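Local coordinates for phosphate binding protein (Planctomyces limnophilus, PDB 4JWO) that probably binds phosphate as the substrate-binding component of a system that carries phosphate across the cytoplasmic membrane, at residues A[115-118]-A[122-125]; A[175-178]-A[184-187]. One frame throughout, in Å; residues are numbered along the deposited sequence. Where two conformers were deposited one is given.

Contact 1 of 2, residues A[115-118]-A[122-125]; sequences ASRP and KEAA. With SO4 (sulfate ion), chain B.
Arg-117 and Glu-123 meet end-on in a two-pronged salt bridge that ties the loop leaving strand 112-115 to the first turn of helix 121-129. This strand-loop-helix unit belongs to a periplasmic-binding-protein fold of the PstS family, and its loop also reaches the anion site. The arginine is the side chain to follow outward. At its root, CB carries CG between the backbone N and the carbonyl carbon (chi1 53°), and from CG the chain runs extended to NE, which takes the guanidinium across to the helix. On the way the side chain packs against Thr-98 and Phe-102 of helix 98-106, and Phe-102 touches Glu-123 as well. CZ then presents its two terminal nitrogens to the carboxylate, one to each oxygen. Glu-123 OE1 accepts from Arg-117 NH1 on its syn lone pair, 3.0 Å away. NH2 reaches Glu-123 OE2 at 2.9 Å, again on the syn side but somewhat out of the carboxylate plane. The two flat groups are not coplanar: their planes lie 37° apart, and both bonds are bent, with an N-H...O angle of 144° from Arg-117 NH1 to Glu-123 OE1. NH1 has a second acceptor in the backbone, Pro-118 O, which lies close to the guanidinium plane. With three bonds on two nitrogens, the rotation of the group is largely fixed. The glutamate arrives from the opposite direction on an extended chain, its own backbone N hydrogen-bonded to Thr-120 OG1. One residue before the arginine, the loop turns to a sulfate, probably from the crystallisation liquor, that Thr-98, Ser-68 and Ser-69 also bind, consistent with a phosphate site. In the conformer given, Ser-116 OG donates to sulfate O2, although their 2.5 Å separation is doubtfully short.

Contact 2 of 2, residues A[175-178]-A[184-187]; sequences KWSE and PDEP
A single beta bridge, Lys-175 opposite Pro-187, pinches together the later part of the loop between helix 160-167 and strand 189-192, with the two CA atoms 4.2 Å apart. Its hydrogen bond runs from Trp-176 N to Glu-186 O at 2.9 Å. The same oxygen receives a CA-H...O contact from Lys-175 CA, so two neighbouring residues converge on it. Beyond the bridge the chain of 175-178 enters a short 3-10 turn, where Glu-178 N bonds back to Lys-175 O, while Asp-185 on the other side is the centre of an inverse gamma turn. Trp-176 lays CB against Pro-184 O at 3.4 Å and CD1 against Glu-186 O at the same distance. Its indole is buried: NE1 is hydrogen-bonded to Gly-236 O, and the ring packs edge-to-face with Phe-154, which joins the loop to the body of the protein. On the outer side Lys-175 and Asp-185 extend alongside each other in a common direction. The lysine chain is extended beyond CG, bringing CD within 3.1 Å of Asp-185 OD1 before NZ meets the syn lone pair of that oxygen in a salt bridge of 3.2 Å. Next to this pair a water accepts from Lys-175 NZ and donates to Asp-185 OD2, each 3.0 Å from it.

Both contacts lie at the surface, yet their centres are 40 Å apart and their nearest atoms about 26 Å, with no element shared. Contact 1 ties a loop to the helix that follows it and depends on side-chain charge, while contact 2 brings two parts of one loop together through a backbone bridge, the packing of a tryptophan and a charged pair. Their salt bridges differ accordingly: two arginine nitrogens face a carboxylate end-on in the first, whereas a lysine lies alongside its partner with water assisting in the second. Contact 1 adjoins the sulfate; contact 2, its centre about 30 Å from that of the chain, includes a buried tryptophan.

Contact 1 of 2, residues A[115-118]-A[122-125]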
ATOM      1  N   ALA A 115       4.704   1.861   7.948  1.00 20.72           N
ATOM      2  CA  ALA A 115       3.322   2.236   8.218  1.00 20.30           C
ATOM      3  C   ALA A 115       2.587   2.531   6.928  1.00 22.90           C
ATOM      4  O   ALA A 115       3.127   3.195   6.043  1.00 21.76           O
ATOM      5  CB  ALA A 115       3.279   3.448   9.124  1.00 22.17           C
ATOM      6  N   SER A 116       1.357   2.037   6.824  1.00 21.81           N
ATOM      7  CA  SER A 116       0.560   2.324   5.635  0.52 21.22           C
ATOM      8  C   SER A 116      -0.298   3.562   5.862  1.00 21.60           C
ATOM      9  O   SER A 116      -1.110   3.927   5.024  1.00 19.96           O
ATOM     10  CB  SER A 116      -0.317   1.136   5.269  0.52 22.67           C
ATOM     11  OG  SER A 116      -1.280   0.907   6.272  0.52 20.66           O
ATOM     12  N   ARG A 117      -0.095   4.213   6.997  1.00 22.67           N
ATOM     13  CA  ARG A 117      -0.766   5.467   7.310  1.00 23.38           C
ATOM     14  C   ARG A 117       0.157   6.217   8.239  1.00 26.20           C
ATOM     15  O   ARG A 117       1.013   5.604   8.876  1.00 26.45           O
ATOM     16  CB  ARG A 117      -2.088   5.198   8.028  1.00 26.23           C
ATOM     17  CG  ARG A 117      -1.935   4.301   9.241  1.00 30.31           C
ATOM     18  CD  ARG A 117      -2.978   4.574  10.304  1.00 35.30           C
ATOM     19  NE  ARG A 117      -2.881   3.605  11.397  1.00 36.74           N
ATOM     20  CZ  ARG A 117      -1.994   3.678  12.384  1.00 33.71           C
ATOM     21  NH1 ARG A 117      -1.129   4.684  12.418  1.00 29.95           N
ATOM     22  NH2 ARG A 117      -1.970   2.747  13.334  1.00 33.34           N
ATOM     23  N   PRO A 118      -0.013   7.538   8.341  1.00 24.09           N
ATOM     24  CA  PRO A 118       0.804   8.276   9.306  1.00 23.31           C
ATOM     25  C   PRO A 118       0.523   7.814  10.734  1.00 25.70           C
ATOM     26  O   PRO A 118      -0.577   7.339  11.034  1.00 25.47           O
ATOM     27  CB  PRO A 118       0.333   9.717   9.126  1.00 26.66           C
ATOM     28  CG  PRO A 118      -0.238   9.767   7.751  1.00 26.25           C
ATOM     29  CD  PRO A 118      -0.883   8.433   7.558  1.00 23.03           C
ATOM     30  N   LYS A 122      -2.698   9.536  18.972  1.00 38.13           N
ATOM     31  CA  LYS A 122      -2.552   8.730  20.185  1.00 40.65           C
ATOM     32  C   LYS A 122      -1.205   8.021  20.203  1.00 39.10           C
ATOM     33  O   LYS A 122      -0.527   8.002  21.227  1.00 40.90           O
ATOM     34  CB  LYS A 122      -3.694   7.717  20.354  1.00 42.55           C
ATOM     35  CG  LYS A 122      -3.605   6.924  21.657  1.00 51.20           C
ATOM     36  CD  LYS A 122      -4.758   5.940  21.839  1.00 57.42           C
ATOM     37  CE  LYS A 122      -4.608   5.168  23.150  1.00 62.61           C
ATOM     38  NZ  LYS A 122      -5.686   4.160  23.365  1.00 63.82           N
ATOM     39  N   GLU A 123      -0.817   7.440  19.069  1.00 36.61           N
ATOM     40  CA  GLU A 123       0.485   6.792  18.973  1.00 35.96           C
ATOM     41  C   GLU A 123       1.611   7.802  19.151  1.00 36.62           C
ATOM     42  O   GLU A 123       2.607   7.525  19.813  1.00 37.74           O
ATOM     43  CB  GLU A 123       0.631   6.046  17.641  1.00 33.35           C
ATOM     44  CG  GLU A 123      -0.193   4.779  17.553  1.00 34.67           C
ATOM     45  CD  GLU A 123      -0.412   4.318  16.124  1.00 33.39           C
ATOM     46  OE1 GLU A 123      -0.217   5.128  15.189  1.00 29.11           O
ATOM     47  OE2 GLU A 123      -0.783   3.135  15.937  1.00 36.20           O
ATOM     48  N   ALA A 124       1.447   8.981  18.567  1.00 36.12           N
ATOM     49  CA  ALA A 124       2.441  10.037  18.720  1.00 36.93           C
ATOM     50  C   ALA A 124       2.579  10.467  20.179  1.00 39.82           C
ATOM     51  O   ALA A 124       3.687  10.674  20.668  1.00 40.92           O
ATOM     52  CB  ALA A 124       2.089  11.226  17.849  1.00 37.56           C
ATOM     53  N   ALA A 125       1.451  10.595  20.870  1.00 41.24           N
ATOM     54  CA  ALA A 125       1.470  10.981  22.278  1.00 44.25           C
ATOM     55  C   ALA A 125       2.119   9.894  23.133  1.00 45.30           C
ATOM     56  O   ALA A 125       2.847  10.200  24.075  1.00 47.41           O
ATOM     57  CB  ALA A 125       0.065  11.287  22.777  1.00 45.76           C
TER
HETATM   58  S   SO4 B 401      -1.514  -2.625   7.652  1.00 45.02           S
HETATM   59  O1  SO4 B 401      -2.552  -2.984   6.692  1.00 41.94           O
HETATM   60  O2  SO4 B 401      -0.857  -1.383   7.271  1.00 49.46           O
HETATM   61  O3  SO4 B 401      -2.141  -2.437   8.948  1.00 33.74           O
HETATM   62  O4  SO4 B 401      -0.518  -3.702   7.687  1.00 41.77           O

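Contact 2 of 2, residues A[175-178]-A[184-187]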
ATOM      1  N   LYS A 175     -24.962 -10.366  -8.461  1.00 20.42           N
ATOM      2  CA  LYS A 175     -25.372  -9.771  -9.728  1.00 18.55           C
ATOM      3  C   LYS A 175     -25.179  -8.265  -9.737  1.00 17.04           C
ATOM      4  O   LYS A 175     -25.347  -7.597  -8.720  1.00 18.37           O
ATOM      5  CB  LYS A 175     -26.847 -10.077 -10.007  1.00 22.93           C
ATOM      6  CG  LYS A 175     -27.142 -11.535 -10.250  1.00 22.54           C
ATOM      7  CD  LYS A 175     -28.634 -11.782 -10.382  1.00 32.93           C
ATOM      8  CE  LYS A 175     -28.908 -13.214 -10.817  1.00 48.14           C
ATOM      9  NZ  LYS A 175     -30.361 -13.461 -11.044  1.00 57.14           N
ATOM     10  N   TRP A 176     -24.863  -7.723 -10.904  1.00 15.53           N
ATOM     11  CA  TRP A 176     -24.655  -6.285 -11.014  1.00 14.86           C
ATOM     12  C   TRP A 176     -25.905  -5.494 -10.623  1.00 17.10           C
ATOM     13  O   TRP A 176     -25.804  -4.401 -10.066  1.00 17.63           O
ATOM     14  CB  TRP A 176     -24.216  -5.930 -12.435  1.00 15.17           C
ATOM     15  CG  TRP A 176     -22.813  -6.339 -12.752  1.00 14.90           C
ATOM     16  CD1 TRP A 176     -22.419  -7.456 -13.425  1.00 16.96           C
ATOM     17  CD2 TRP A 176     -21.614  -5.623 -12.428  1.00 15.48           C
ATOM     18  NE1 TRP A 176     -21.052  -7.485 -13.546  1.00 15.92           N
ATOM     19  CE2 TRP A 176     -20.530  -6.359 -12.947  1.00 16.03           C
ATOM     20  CE3 TRP A 176     -21.355  -4.422 -11.755  1.00 15.65           C
ATOM     21  CZ2 TRP A 176     -19.201  -5.946 -12.805  1.00 17.84           C
ATOM     22  CZ3 TRP A 176     -20.038  -4.008 -11.620  1.00 19.59           C
ATOM     23  CH2 TRP A 176     -18.977  -4.769 -12.149  1.00 18.13           C
ATOM     24  N   SER A 177     -27.081  -6.048 -10.922  1.00 17.01           N
ATOM     25  CA  SER A 177     -28.366  -5.393 -10.650  1.00 18.56           C
ATOM     26  C   SER A 177     -28.565  -5.156  -9.159  1.00 22.49           C
ATOM     27  O   SER A 177     -29.403  -4.345  -8.745  1.00 25.04           O
ATOM     28  CB  SER A 177     -29.519  -6.253 -11.174  1.00 21.58           C
ATOM     29  OG  SER A 177     -29.435  -7.560 -10.625  1.00 22.68           O
ATOM     30  N   GLU A 178     -27.815  -5.898  -8.356  1.00 19.02           N
ATOM     31  CA  GLU A 178     -27.919  -5.812  -6.909  1.00 19.56           C
ATOM     32  C   GLU A 178     -27.023  -4.716  -6.343  1.00 23.80           C
ATOM     33  O   GLU A 178     -27.148  -4.356  -5.173  1.00 28.32           O
ATOM     34  CB  GLU A 178     -27.566  -7.169  -6.271  1.00 23.24           C
ATOM     35  CG  GLU A 178     -28.614  -8.242  -6.521  1.00 29.89           C
ATOM     36  CD  GLU A 178     -28.148  -9.640  -6.147  1.00 38.61           C
ATOM     37  OE1 GLU A 178     -26.928  -9.887  -6.171  1.00 26.64           O
ATOM     38  OE2 GLU A 178     -29.004 -10.498  -5.838  1.00 42.81           O
ATOM     39  N   PRO A 184     -27.367  -4.363 -15.202  1.00 18.52           N
ATOM     40  CA  PRO A 184     -27.807  -5.646 -15.763  1.00 18.65           C
ATOM     41  C   PRO A 184     -27.965  -6.768 -14.746  1.00 17.74           C
ATOM     42  O   PRO A 184     -27.187  -6.918 -13.795  1.00 17.94           O
ATOM     43  CB  PRO A 184     -26.706  -5.986 -16.771  1.00 18.34           C
ATOM     44  CG  PRO A 184     -26.212  -4.646 -17.221  1.00 19.34           C
ATOM     45  CD  PRO A 184     -26.266  -3.769 -15.985  1.00 20.13           C
ATOM     46  N   ASP A 185     -29.010  -7.557 -14.970  1.00 18.25           N
ATOM     47  CA  ASP A 185     -29.286  -8.761 -14.195  1.00 20.37           C
ATOM     48  C   ASP A 185     -28.323  -9.857 -14.648  1.00 21.56           C
ATOM     49  O   ASP A 185     -28.721 -10.856 -15.254  1.00 27.58           O
ATOM     50  CB  ASP A 185     -30.741  -9.175 -14.422  1.00 20.03           C
ATOM     51  CG  ASP A 185     -31.133 -10.413 -13.631  1.00 27.77           C
ATOM     52  OD1 ASP A 185     -30.506 -10.670 -12.589  1.00 30.86           O
ATOM     53  OD2 ASP A 185     -32.069 -11.127 -14.050  1.00 27.26           O
ATOM     54  N   GLU A 186     -27.043  -9.647 -14.368  1.00 19.50           N
ATOM     55  CA  GLU A 186     -25.986 -10.522 -14.855  1.00 22.43           C
ATOM     56  C   GLU A 186     -25.002 -10.759 -13.728  1.00 21.92           C
ATOM     57  O   GLU A 186     -24.800  -9.883 -12.888  1.00 18.97           O
ATOM     58  CB  GLU A 186     -25.243  -9.856 -16.018  1.00 24.58           C
ATOM     59  CG  GLU A 186     -26.108  -9.532 -17.240  1.00 33.01           C
ATOM     60  CD  GLU A 186     -26.557 -10.768 -17.998  1.00 41.79           C
ATOM     61  OE1 GLU A 186     -26.002 -11.861 -17.749  1.00 44.81           O
ATOM     62  OE2 GLU A 186     -27.466 -10.644 -18.853  1.00 26.80           O
ATOM     63  N   PRO A 187     -24.366 -11.937 -13.713  1.00 19.71           N
ATOM     64  CA  PRO A 187     -23.450 -12.234 -12.606  1.00 22.34           C
ATOM     65  C   PRO A 187     -22.229 -11.334 -12.593  1.00 21.19           C
ATOM     66  O   PRO A 187     -21.704 -10.957 -13.645  1.00 20.91           O
ATOM     67  CB  PRO A 187     -23.006 -13.677 -12.893  1.00 23.76           C
ATOM     68  CG  PRO A 187     -24.049 -14.234 -13.799  1.00 28.89           C
ATOM     69  CD  PRO A 187     -24.543 -13.086 -14.618  1.00 23.75           C
TER
HETATM   70  O   HOH W   1     -31.222 -14.028 -13.825  1.00 45.99           O